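Local coordinates for protein alcohol dehydrogenase (Thermus sp., PDB 4CPD) that probably oxidises alcohols and reduces the corresponding aldehydes or ketones with NAD(H) as coenzyme, as a zinc-containing medium-chain alcohol dehydrogenase, at residues A[316-329]-A[334-346]. Numbering follows the deposited sequence.
Sequences IVSHYLPLEEAPRG and DRKEALKVLLVVR
Ser318 and Leu339 show how a side chain can take over where the backbone pairing of two parallel strands runs out. Between strands 319-322 and 341-344 the main chain bonds from one strand to the other and back: Leu342 N to His319 O, Leu321 N to Leu342 O and Val344 N to Leu321 O are all nearly straight, and Leu323 N then reaches Val344 O at 3.0 Å. At the other end Lys340 O takes Ser318 N at 3.1 Å, with a weak second bond from His319 N. Beyond it, Ser318 OG accepts Leu339 N at 3.0 Å. With chi1 61°, that hydroxyl sits between its own backbone N and carbonyl carbon, where it also meets His319 ND1 in the plane of the imidazole ring, a hydrogen bond consistent with the ring's position beside Ala338 CB.

Leu342 can be followed outward. Its CB lies 4.1 Å from Tyr320 CD2; beyond CG, the CD2 branch meets both Tyr320 CE2, at 3.7 Å, and Val317 CG2, at 3.8 Å. Leucine and tyrosine run side by side, whereas the valine crosses at about a right angle. On the reverse face of the sheet, Leu321 CD1 packs on Val341 CG1 and Leu343 CD2 on Ala326 CB, bringing the start of helix 326-334 down onto the strands.

Lys340 starts beside Ile316 CD1, but its chain bends at chi2 (66°) and carries NZ away to a salt bridge with Glu60, near the zinc ligand Cys38. Strand 341-344 also pairs with strand 28-37, placing this right-handed beta-alpha-beta crossover in the GroES-like catalytic domain of medium-chain dehydrogenases, its Lys340 end beside the NAD and the zinc ion bound by Cys38, His59 and Asp152.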
loop_
_atom_site.group_PDB
_atom_site.type_symbol
_atom_site.label_atom_id
_atom_site.label_comp_id
_atom_site.label_asym_id
_atom_site.label_seq_id
_atom_site.Cartn_x
_atom_site.Cartn_y
_atom_site.Cartn_z
ATOM N N ILE A 316 -29.872 1.891 6.459
ATOM C CA ILE A 316 -29.676 3.014 5.541
ATOM C C ILE A 316 -30.646 2.991 4.367
ATOM O O ILE A 316 -30.706 3.939 3.598
ATOM C CB ILE A 316 -28.231 3.131 5.018
ATOM C CG1 ILE A 316 -27.935 2.061 3.979
ATOM C CG2 ILE A 316 -27.245 3.046 6.178
ATOM C CD1 ILE A 316 -26.918 2.539 2.967
ATOM N N VAL A 317 -31.419 1.925 4.239
ATOM C CA VAL A 317 -32.403 1.840 3.159
ATOM C C VAL A 317 -33.493 2.907 3.358
ATOM O O VAL A 317 -34.242 2.862 4.337
ATOM C CB VAL A 317 -33.064 0.450 3.076
ATOM C CG1 VAL A 317 -34.074 0.430 1.941
ATOM C CG2 VAL A 317 -32.005 -0.604 2.857
ATOM N N SER A 318 -33.570 3.862 2.432
ATOM C CA SER A 318 -34.606 4.879 2.470
ATOM C C SER A 318 -35.859 4.441 1.713
ATOM O O SER A 318 -36.943 4.840 2.070
ATOM C CB SER A 318 -34.093 6.187 1.889
ATOM O OG SER A 318 -33.711 6.011 0.533
ATOM N N HIS A 319 -35.706 3.636 0.663
ATOM C CA HIS A 319 -36.824 3.255 -0.201
ATOM C C HIS A 319 -36.838 1.803 -0.589
ATOM O O HIS A 319 -35.908 1.329 -1.222
ATOM C CB HIS A 319 -36.756 4.011 -1.497
ATOM C CG HIS A 319 -36.922 5.479 -1.340
ATOM N ND1 HIS A 319 -35.929 6.280 -0.820
ATOM C CD2 HIS A 319 -37.950 6.299 -1.648
ATOM C CE1 HIS A 319 -36.333 7.534 -0.829
ATOM N NE2 HIS A 319 -37.551 7.575 -1.338
ATOM N N TYR A 320 -37.912 1.105 -0.239
ATOM C CA TYR A 320 -38.200 -0.191 -0.840
ATOM C C TYR A 320 -39.259 0.028 -1.942
ATOM O O TYR A 320 -40.375 0.444 -1.648
ATOM C CB TYR A 320 -38.728 -1.157 0.200
ATOM C CG TYR A 320 -37.725 -1.655 1.205
ATOM C CD1 TYR A 320 -37.409 -0.899 2.330
ATOM C CD2 TYR A 320 -37.153 -2.918 1.083
ATOM C CE1 TYR A 320 -36.530 -1.367 3.292
ATOM C CE2 TYR A 320 -36.258 -3.380 2.035
ATOM C CZ TYR A 320 -35.947 -2.589 3.129
ATOM O OH TYR A 320 -35.073 -3.015 4.081
ATOM N N LEU A 321 -38.908 -0.221 -3.197
ATOM C CA LEU A 321 -39.835 -0.029 -4.305
ATOM C C LEU A 321 -40.106 -1.332 -4.986
ATOM O O LEU A 321 -39.287 -2.217 -4.934
ATOM C CB LEU A 321 -39.259 0.917 -5.343
ATOM C CG LEU A 321 -38.780 2.282 -4.833
ATOM C CD1 LEU A 321 -38.265 3.139 -5.981
ATOM C CD2 LEU A 321 -39.869 3.023 -4.068
ATOM N N PRO A 322 -41.275 -1.465 -5.634
ATOM C CA PRO A 322 -41.463 -2.639 -6.482
ATOM C C PRO A 322 -40.566 -2.566 -7.715
ATOM O O PRO A 322 -40.205 -1.481 -8.150
ATOM C CB PRO A 322 -42.958 -2.590 -6.875
ATOM C CG PRO A 322 -43.570 -1.513 -6.068
ATOM C CD PRO A 322 -42.475 -0.613 -5.590
ATOM N N LEU A 323 -40.223 -3.719 -8.263
ATOM C CA LEU A 323 -39.373 -3.795 -9.431
ATOM C C LEU A 323 -39.824 -2.835 -10.549
ATOM O O LEU A 323 -38.996 -2.159 -11.162
ATOM C CB LEU A 323 -39.353 -5.242 -9.950
ATOM C CG LEU A 323 -38.394 -5.582 -11.104
ATOM C CD1 LEU A 323 -36.962 -5.203 -10.736
ATOM C CD2 LEU A 323 -38.467 -7.057 -11.484
ATOM N N GLU A 324 -41.133 -2.761 -10.797
ATOM C CA GLU A 324 -41.665 -1.906 -11.873
ATOM C C GLU A 324 -41.396 -0.408 -11.670
ATOM O O GLU A 324 -41.344 0.342 -12.646
ATOM C CB GLU A 324 -43.161 -2.165 -12.116
ATOM N N GLU A 325 -41.166 0.012 -10.427
ATOM C CA GLU A 325 -40.881 1.414 -10.122
ATOM C C GLU A 325 -39.396 1.729 -10.100
ATOM O O GLU A 325 -38.980 2.812 -9.644
ATOM C CB GLU A 325 -41.531 1.811 -8.803
ATOM C CG GLU A 325 -43.055 1.754 -8.840
ATOM C CD GLU A 325 -43.682 2.412 -7.630
ATOM O OE1 GLU A 325 -43.361 3.597 -7.374
ATOM O OE2 GLU A 325 -44.490 1.745 -6.942
ATOM N N ALA A 326 -38.605 0.806 -10.643
ATOM C CA ALA A 326 -37.155 0.998 -10.803
ATOM C C ALA A 326 -36.709 2.325 -11.453
ATOM O O ALA A 326 -35.830 2.998 -10.939
ATOM C CB ALA A 326 -36.554 -0.172 -11.558
ATOM N N PRO A 327 -37.305 2.702 -12.587
ATOM C CA PRO A 327 -36.879 3.974 -13.179
ATOM C C PRO A 327 -37.022 5.165 -12.241
ATOM O O PRO A 327 -36.161 6.037 -12.266
ATOM C CB PRO A 327 -37.791 4.128 -14.398
ATOM C CG PRO A 327 -38.249 2.743 -14.707
ATOM C CD PRO A 327 -38.328 2.020 -13.399
ATOM N N ARG A 328 -38.080 5.196 -11.427
ATOM C CA ARG A 328 -38.206 6.205 -10.365
ATOM C C ARG A 328 -36.996 6.052 -9.391
ATOM O O ARG A 328 -36.314 7.029 -9.026
ATOM C CB ARG A 328 -39.572 6.068 -9.650
ATOM C CG ARG A 328 -39.974 7.238 -8.734
ATOM C CD ARG A 328 -41.425 7.157 -8.243
ATOM N N GLY A 329 -36.701 4.812 -9.021
ATOM C CA GLY A 329 -35.617 4.532 -8.081
ATOM C C GLY A 329 -34.305 5.136 -8.524
ATOM O O GLY A 329 -33.605 5.797 -7.752
ATOM N N ASP A 334 -30.073 8.911 -8.186
ATOM C CA ASP A 334 -29.242 9.821 -8.965
ATOM C C ASP A 334 -29.335 11.254 -8.438
ATOM O O ASP A 334 -28.303 11.883 -8.168
ATOM C CB ASP A 334 -29.654 9.782 -10.433
ATOM C CG ASP A 334 -28.685 10.518 -11.326
ATOM O OD1 ASP A 334 -27.532 10.766 -10.872
ATOM O OD2 ASP A 334 -29.096 10.826 -12.475
ATOM N N ARG A 335 -30.576 11.737 -8.264
ATOM C CA ARG A 335 -30.846 13.098 -7.744
ATOM C C ARG A 335 -30.521 13.244 -6.235
ATOM O O ARG A 335 -30.680 14.321 -5.673
ATOM C CB ARG A 335 -32.298 13.532 -8.056
ATOM C CG ARG A 335 -32.567 13.862 -9.532
ATOM C CD ARG A 335 -34.060 13.975 -9.844
ATOM N N LYS A 336 -30.053 12.165 -5.596
ATOM C CA LYS A 336 -29.623 12.162 -4.185
ATOM C C LYS A 336 -30.827 12.352 -3.196
ATOM O O LYS A 336 -30.666 12.725 -2.022
ATOM C CB LYS A 336 -28.524 13.215 -3.972
ATOM C CG LYS A 336 -27.237 12.696 -3.352
ATOM C CD LYS A 336 -26.158 12.474 -4.411
ATOM N N GLU A 337 -32.030 12.057 -3.688
ATOM C CA GLU A 337 -33.251 12.085 -2.896
ATOM C C GLU A 337 -33.471 10.780 -2.131
ATOM O O GLU A 337 -34.045 10.772 -1.057
ATOM C CB GLU A 337 -34.441 12.391 -3.800
ATOM C CG GLU A 337 -34.534 13.874 -4.165
ATOM C CD GLU A 337 -35.383 14.150 -5.401
ATOM O OE1 GLU A 337 -36.350 13.403 -5.667
ATOM O OE2 GLU A 337 -35.061 15.121 -6.119
ATOM N N ALA A 338 -33.010 9.671 -2.682
ATOM C CA ALA A 338 -32.874 8.445 -1.899
ATOM C C ALA A 338 -31.425 8.259 -1.448
ATOM O O ALA A 338 -30.484 8.695 -2.112
ATOM C CB ALA A 338 -33.331 7.244 -2.705
ATOM N N LEU A 339 -31.266 7.602 -0.311
ATOM C CA LEU A 339 -29.964 7.224 0.207
ATOM C C LEU A 339 -29.546 5.833 -0.303
ATOM O O LEU A 339 -28.423 5.627 -0.771
ATOM C CB LEU A 339 -30.010 7.211 1.726
ATOM C CG LEU A 339 -28.685 6.942 2.446
ATOM C CD1 LEU A 339 -27.631 7.979 2.054
ATOM C CD2 LEU A 339 -28.888 6.931 3.958
ATOM N N LYS A 340 -30.458 4.881 -0.177
ATOM C CA LYS A 340 -30.274 3.563 -0.725
ATOM C C LYS A 340 -31.612 3.000 -1.127
ATOM O O LYS A 340 -32.558 3.006 -0.333
ATOM C CB LYS A 340 -29.622 2.637 0.294
ATOM C CG LYS A 340 -29.309 1.232 -0.233
ATOM C CD LYS A 340 -28.239 1.241 -1.333
ATOM C CE LYS A 340 -27.871 -0.165 -1.765
ATOM N NZ LYS A 340 -26.709 -0.172 -2.677
ATOM N N VAL A 341 -31.669 2.507 -2.364
ATOM C CA VAL A 341 -32.877 1.925 -2.922
ATOM C C VAL A 341 -32.754 0.421 -3.047
ATOM O O VAL A 341 -31.783 -0.100 -3.614
ATOM C CB VAL A 341 -33.195 2.487 -4.318
ATOM C CG1 VAL A 341 -34.543 1.956 -4.798
ATOM C CG2 VAL A 341 -33.236 4.001 -4.290
ATOM N N LEU A 342 -33.756 -0.268 -2.534
ATOM C CA LEU A 342 -33.844 -1.708 -2.669
ATOM C C LEU A 342 -35.108 -2.031 -3.452
ATOM O O LEU A 342 -36.145 -1.476 -3.174
ATOM C CB LEU A 342 -33.886 -2.335 -1.280
ATOM C CG LEU A 342 -32.692 -3.152 -0.869
ATOM C CD1 LEU A 342 -31.398 -2.427 -1.098
ATOM C CD2 LEU A 342 -32.816 -3.565 0.593
ATOM N N LEU A 343 -35.001 -2.899 -4.449
ATOM C CA LEU A 343 -36.130 -3.255 -5.311
ATOM C C LEU A 343 -36.756 -4.583 -4.853
ATOM O O LEU A 343 -36.078 -5.605 -4.758
ATOM C CB LEU A 343 -35.671 -3.378 -6.762
ATOM C CG LEU A 343 -35.618 -2.127 -7.661
ATOM C CD1 LEU A 343 -35.438 -0.831 -6.897
ATOM C CD2 LEU A 343 -34.531 -2.297 -8.726
ATOM N N VAL A 344 -38.056 -4.564 -4.580
ATOM C CA VAL A 344 -38.768 -5.767 -4.206
ATOM C C VAL A 344 -39.239 -6.459 -5.471
ATOM O O VAL A 344 -39.979 -5.874 -6.250
ATOM C CB VAL A 344 -39.995 -5.476 -3.341
ATOM C CG1 VAL A 344 -40.591 -6.799 -2.862
ATOM C CG2 VAL A 344 -39.620 -4.583 -2.165
ATOM N N VAL A 345 -38.792 -7.691 -5.682
ATOM C CA VAL A 345 -39.203 -8.460 -6.857
ATOM C C VAL A 345 -40.182 -9.573 -6.473
ATOM O O VAL A 345 -39.904 -10.432 -5.609
ATOM C CB VAL A 345 -38.018 -8.889 -7.802
ATOM C CG1 VAL A 345 -36.654 -8.519 -7.246
ATOM C CG2 VAL A 345 -38.073 -10.357 -8.198
ATOM N N ARG A 346 -41.348 -9.500 -7.122
ATOM C CA ARG A 346 -42.532 -10.259 -6.743
ATOM C C ARG A 346 -42.505 -11.643 -7.407
ATOM O O ARG A 346 -41.722 -12.517 -7.018
ATOM C CB ARG A 346 -43.798 -9.467 -7.122
#